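Local coordinates for sortase, SrtB family (Streptococcus pneumoniae PCS8235, PDB 4Y4Q), which probably acts as a pilus-assembly sortase, a cysteine transpeptidase that cleaves sorting signals and helps build the type II pilus of this bacterium, at residues A[173-176]-A[182-185]; A[194-199]-A[218-223]. One frame throughout, in Å; residues are numbered along the deposited sequence.

Contact 1 of 2, residues A[173-176]-A[182-185]; sequences LEVD and IYDP
Val175 meets two side chains of the 182-185 loop at once, one with each of its methyl groups. CG1 lies 4.1 Å from Ile182 CG1, while CG2 turns to the hydroxyl end of Tyr183, 3.8 Å from OH and 3.9 Å from CE2. The split follows from the valine torsion (chi1 -68°): CG1 stands opposite the carbonyl carbon, and CG2 fits between the backbone N and that carbon. CG2 approaches the ring at a slant. The ring edge, by contrast, has a polar neighbour: the carbonyl oxygen of Asp176 lies near the ring plane, 3.8 Å from CE2. Further back along the strand, Leu173 points the same way as Val175 and brings CD2 to 4.3 Å from Ile182 CD1, the far end of the isoleucine. Ile182 thus lies across two strand residues, and no hydrogen bond joins the segments. The phenol OH finds its polar partner in Ser222 OG on the 218-225 strand, which fixes where the ring ends. Asp176 leaves the strand facing away from the loop at CB, and its OD2 accepts a hydrogen bond from Tyr178 N at the start of the turn-back. Leu200 of helix 190-202 touches both Leu173 and Ile182. Tyr183 is the central residue of an inverse gamma turn, with a weak bond from Asp184 N to Ile182 O. The whole is an apolar fold-back of the chain as it leaves the long 163-176 strand and enters the helix-bearing beta6/beta7 loop, an elaboration of the sortase barrel characteristic of class B enzymes.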
loop_
_atom_site.group_PDB
_atom_site.type_symbol
_atom_site.label_atom_id
_atom_site.label_comp_id
_atom_site.label_asym_id
_atom_site.label_seq_id
_atom_site.Cartn_x
_atom_site.Cartn_y
_atom_site.Cartn_z
ATOM N N LEU A 173 -10.852 2.047 -1.032
ATOM C CA LEU A 173 -12.014 1.407 -0.447
ATOM C C LEU A 173 -11.949 1.516 1.048
ATOM O O LEU A 173 -10.871 1.763 1.598
ATOM C CB LEU A 173 -12.140 -0.054 -0.907
ATOM C CG LEU A 173 -11.004 -1.079 -0.815
ATOM C CD1 LEU A 173 -10.584 -1.272 0.590
ATOM C CD2 LEU A 173 -11.505 -2.424 -1.298
ATOM N N GLU A 174 -13.095 1.329 1.695
ATOM C CA GLU A 174 -13.162 1.257 3.150
ATOM C C GLU A 174 -13.723 -0.105 3.516
ATOM O O GLU A 174 -14.690 -0.566 2.904
ATOM C CB GLU A 174 -14.043 2.386 3.717
ATOM C CG GLU A 174 -13.459 3.794 3.480
ATOM C CD GLU A 174 -14.381 4.932 3.933
ATOM O OE1 GLU A 174 -15.545 4.663 4.314
ATOM O OE2 GLU A 174 -13.937 6.102 3.901
ATOM N N VAL A 175 -13.112 -0.755 4.501
ATOM C CA VAL A 175 -13.497 -2.114 4.877
ATOM C C VAL A 175 -13.326 -2.287 6.365
ATOM O O VAL A 175 -12.719 -1.443 7.030
ATOM C CB VAL A 175 -12.576 -3.166 4.217
ATOM C CG1 VAL A 175 -12.777 -3.212 2.717
ATOM C CG2 VAL A 175 -11.117 -2.861 4.549
ATOM N N ASP A 176 -13.842 -3.395 6.880
ATOM C CA ASP A 176 -13.623 -3.757 8.267
ATOM C C ASP A 176 -12.274 -4.461 8.372
ATOM O O ASP A 176 -11.807 -5.060 7.403
ATOM C CB ASP A 176 -14.737 -4.670 8.751
ATOM C CG ASP A 176 -14.421 -5.305 10.079
ATOM O OD1 ASP A 176 -14.679 -4.650 11.113
ATOM O OD2 ASP A 176 -13.907 -6.455 10.086
ATOM N N ILE A 182 -10.226 -9.381 1.717
ATOM C CA ILE A 182 -9.329 -8.329 1.232
ATOM C C ILE A 182 -7.903 -8.522 1.747
ATOM O O ILE A 182 -6.922 -8.370 1.009
ATOM C CB ILE A 182 -9.799 -6.963 1.729
ATOM C CG1 ILE A 182 -11.239 -6.696 1.275
ATOM C CG2 ILE A 182 -8.774 -5.853 1.352
ATOM C CD1 ILE A 182 -11.411 -6.580 -0.212
ATOM N N TYR A 183 -7.803 -8.823 3.035
ATOM C CA TYR A 183 -6.522 -9.009 3.701
ATOM C C TYR A 183 -6.078 -10.465 3.597
ATOM O O TYR A 183 -5.986 -11.164 4.608
ATOM C CB TYR A 183 -6.634 -8.595 5.177
ATOM C CG TYR A 183 -6.878 -7.108 5.381
ATOM C CD1 TYR A 183 -5.836 -6.193 5.281
ATOM C CD2 TYR A 183 -8.159 -6.621 5.660
ATOM C CE1 TYR A 183 -6.060 -4.825 5.459
ATOM C CE2 TYR A 183 -8.390 -5.271 5.840
ATOM C CZ TYR A 183 -7.331 -4.378 5.736
ATOM O OH TYR A 183 -7.547 -3.030 5.916
ATOM N N ASP A 184 -5.809 -10.904 2.370
ATOM C CA ASP A 184 -5.286 -12.250 2.086
ATOM C C ASP A 184 -4.102 -12.043 1.156
ATOM O O ASP A 184 -4.256 -12.042 -0.067
ATOM C CB ASP A 184 -6.353 -13.077 1.375
ATOM C CG ASP A 184 -5.954 -14.530 1.179
ATOM O OD1 ASP A 184 -4.761 -14.880 1.320
ATOM O OD2 ASP A 184 -6.858 -15.334 0.882
ATOM N N PRO A 185 -2.913 -11.839 1.732
ATOM C CA PRO A 185 -1.768 -11.425 0.915
ATOM C C PRO A 185 -1.153 -12.615 0.185
ATOM O O PRO A 185 -1.267 -13.754 0.647
ATOM C CB PRO A 185 -0.784 -10.888 1.962
ATOM C CG PRO A 185 -1.045 -11.799 3.183
ATOM C CD PRO A 185 -2.549 -12.078 3.144
#

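Contact 2 of 2, residues A[194-199]-A[218-223]; sequences QAYLDH and IILLST
Tyr196 OH reaches from the helix into the fork of Leu220 on the strand. This is helix-on-barrel packing of the sortase fold: helix 190-202, from the beta6/beta7 loop, lies against the strand reading LLST just before a cysteine, close to the TLXTC signature of sortases, whose cysteine is the nucleophile in the family. The tight part is small and fully buried. Tyr196 OH is 3.3 Å from Leu220 CD2 and 3.8 Å from Leu220 CD1, so the oxygen faces both methyls. With CG extended away from the backbone N (chi1 175°), the ring projects from the helix far enough to do this. Its polar need is met outside the two segments, by a hydrogen bond between OH and the backbone oxygen of Ile182, beside the leucine. One residue on, Leu197 CD1 meets Ile218 CD1 at 4.0 Å. CG1 of Ile218 sits between the backbone N and the carbonyl carbon, and from there the chain runs extended to CD1. Beneath, the strand is paired through Ile218 and Leu220 to strand 124-129, whose Asn124 touches both Tyr196 and Ile218. No hydrogen bond runs directly between helix and strand segments, and their nearest CA atoms, those of Leu197 and Ile218, remain 9.8 Å apart. The outer helix face, with Asp198, is open to solvent. There a side-chain bond spans one helical turn, Gln194 NE2 reaching Asp198 OD1 at 2.8 Å with an N-H...O angle of 161°, on the syn side but 33° out of the carboxylate plane.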
loop_
_atom_site.group_PDB
_atom_site.type_symbol
_atom_site.label_atom_id
_atom_site.label_comp_id
_atom_site.label_asym_id
_atom_site.label_seq_id
_atom_site.Cartn_x
_atom_site.Cartn_y
_atom_site.Cartn_z
ATOM N N GLN A 194 -7.545 -13.472 -10.340
ATOM C CA GLN A 194 -8.588 -12.715 -11.030
ATOM C C GLN A 194 -9.830 -12.535 -10.154
ATOM O O GLN A 194 -10.410 -11.450 -10.106
ATOM C CB GLN A 194 -8.971 -13.362 -12.359
ATOM C CG GLN A 194 -9.932 -12.501 -13.175
ATOM C CD GLN A 194 -9.273 -11.217 -13.661
ATOM O OE1 GLN A 194 -8.275 -11.261 -14.381
ATOM N NE2 GLN A 194 -9.814 -10.068 -13.250
ATOM N N ALA A 195 -10.219 -13.593 -9.445
ATOM C CA ALA A 195 -11.349 -13.525 -8.523
ATOM C C ALA A 195 -11.090 -12.556 -7.365
ATOM O O ALA A 195 -11.993 -11.830 -6.933
ATOM C CB ALA A 195 -11.696 -14.920 -7.994
ATOM N N TYR A 196 -9.869 -12.541 -6.842
ATOM C CA TYR A 196 -9.532 -11.579 -5.790
ATOM C C TYR A 196 -9.668 -10.153 -6.326
ATOM O O TYR A 196 -10.195 -9.272 -5.646
ATOM C CB TYR A 196 -8.100 -11.807 -5.293
ATOM C CG TYR A 196 -7.588 -10.788 -4.286
ATOM C CD1 TYR A 196 -7.912 -10.891 -2.942
ATOM C CD2 TYR A 196 -6.735 -9.762 -4.673
ATOM C CE1 TYR A 196 -7.427 -9.986 -2.010
ATOM C CE2 TYR A 196 -6.241 -8.834 -3.738
ATOM C CZ TYR A 196 -6.594 -8.958 -2.421
ATOM O OH TYR A 196 -6.118 -8.068 -1.493
ATOM N N LEU A 197 -9.181 -9.942 -7.545
ATOM C CA LEU A 197 -9.230 -8.635 -8.198
ATOM C C LEU A 197 -10.675 -8.216 -8.436
ATOM O O LEU A 197 -11.060 -7.080 -8.143
ATOM C CB LEU A 197 -8.495 -8.721 -9.532
ATOM C CG LEU A 197 -7.737 -7.525 -10.091
ATOM C CD1 LEU A 197 -6.868 -6.870 -9.021
ATOM C CD2 LEU A 197 -6.882 -8.029 -11.229
ATOM N N ASP A 198 -11.476 -9.149 -8.948
ATOM C CA ASP A 198 -12.862 -8.860 -9.284
ATOM C C ASP A 198 -13.654 -8.413 -8.057
ATOM O O ASP A 198 -14.476 -7.496 -8.140
ATOM C CB ASP A 198 -13.522 -10.072 -9.949
ATOM C CG ASP A 198 -13.132 -10.233 -11.418
ATOM O OD1 ASP A 198 -12.182 -9.561 -11.868
ATOM O OD2 ASP A 198 -13.776 -11.041 -12.121
ATOM N N HIS A 199 -13.405 -9.052 -6.918
ATOM C CA HIS A 199 -14.112 -8.693 -5.690
ATOM C C HIS A 199 -13.612 -7.351 -5.175
ATOM O O HIS A 199 -14.409 -6.465 -4.849
ATOM C CB HIS A 199 -13.965 -9.771 -4.598
ATOM C CG HIS A 199 -14.614 -9.394 -3.302
ATOM N ND1 HIS A 199 -13.909 -8.852 -2.246
ATOM C CD2 HIS A 199 -15.908 -9.436 -2.907
ATOM C CE1 HIS A 199 -14.741 -8.592 -1.250
ATOM N NE2 HIS A 199 -15.959 -8.936 -1.628
ATOM N N ILE A 218 0.263 -5.694 -7.595
ATOM C CA ILE A 218 -0.401 -4.582 -6.931
ATOM C C ILE A 218 -0.024 -4.459 -5.460
ATOM O O ILE A 218 0.541 -5.384 -4.848
ATOM C CB ILE A 218 -1.913 -4.680 -7.064
ATOM C CG1 ILE A 218 -2.448 -5.843 -6.236
ATOM C CG2 ILE A 218 -2.321 -4.852 -8.544
ATOM C CD1 ILE A 218 -3.932 -5.971 -6.414
ATOM N N ILE A 219 -0.338 -3.301 -4.899
ATOM C CA ILE A 219 -0.041 -3.012 -3.507
ATOM C C ILE A 219 -1.300 -2.463 -2.828
ATOM O O ILE A 219 -1.988 -1.599 -3.388
ATOM C CB ILE A 219 1.047 -1.959 -3.412
ATOM C CG1 ILE A 219 2.370 -2.516 -3.932
ATOM C CG2 ILE A 219 1.210 -1.487 -1.992
ATOM C CD1 ILE A 219 3.458 -1.464 -3.992
ATOM N N LEU A 220 -1.605 -2.968 -1.635
ATOM C CA LEU A 220 -2.695 -2.421 -0.835
ATOM C C LEU A 220 -2.092 -1.672 0.334
ATOM O O LEU A 220 -1.399 -2.256 1.180
ATOM C CB LEU A 220 -3.634 -3.510 -0.308
ATOM C CG LEU A 220 -4.609 -4.186 -1.280
ATOM C CD1 LEU A 220 -3.872 -5.129 -2.214
ATOM C CD2 LEU A 220 -5.669 -4.951 -0.524
ATOM N N LEU A 221 -2.339 -0.373 0.384
ATOM C CA LEU A 221 -1.831 0.414 1.500
ATOM C C LEU A 221 -2.995 0.677 2.440
ATOM O O LEU A 221 -3.982 1.317 2.061
ATOM C CB LEU A 221 -1.208 1.724 1.008
ATOM C CG LEU A 221 -0.909 2.800 2.064
ATOM C CD1 LEU A 221 0.027 2.289 3.135
ATOM C CD2 LEU A 221 -0.324 4.048 1.399
ATOM N N SER A 222 -2.866 0.203 3.672
ATOM C CA SER A 222 -3.996 0.161 4.595
ATOM C C SER A 222 -3.700 0.924 5.878
ATOM O O SER A 222 -2.621 0.774 6.457
ATOM C CB SER A 222 -4.297 -1.314 4.930
ATOM O OG SER A 222 -5.191 -1.449 6.029
ATOM N N THR A 223 -4.664 1.708 6.349
ATOM C CA THR A 223 -4.477 2.457 7.587
ATOM C C THR A 223 -5.761 2.585 8.405
ATOM O O THR A 223 -6.853 2.276 7.915
ATOM C CB THR A 223 -3.936 3.866 7.318
ATOM O OG1 THR A 223 -3.417 4.411 8.538
ATOM C CG2 THR A 223 -5.047 4.760 6.808
#

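How the contacts relate
From the N terminus, the chain runs up strand 163-176, and contact 1 closes the short loop that follows by folding residues 182-185 back on the strand end. Helix 190-202 comes next, and contact 2 closes a second, longer loop when strand 218-225 returns beneath it. The two loops are in series, neither nested nor crossed, yet their centres lie about 7 Å apart. Ile182 and Tyr183 of contact 1 bridge to contact 2: Ile182 CG2 packs on Leu220 CD2 at 3.7 Å, and Tyr183 OH probably hydrogen-bonds Ser222 OG. Together the contacts tie the loop and helix between two strands of the barrel to both of those strands.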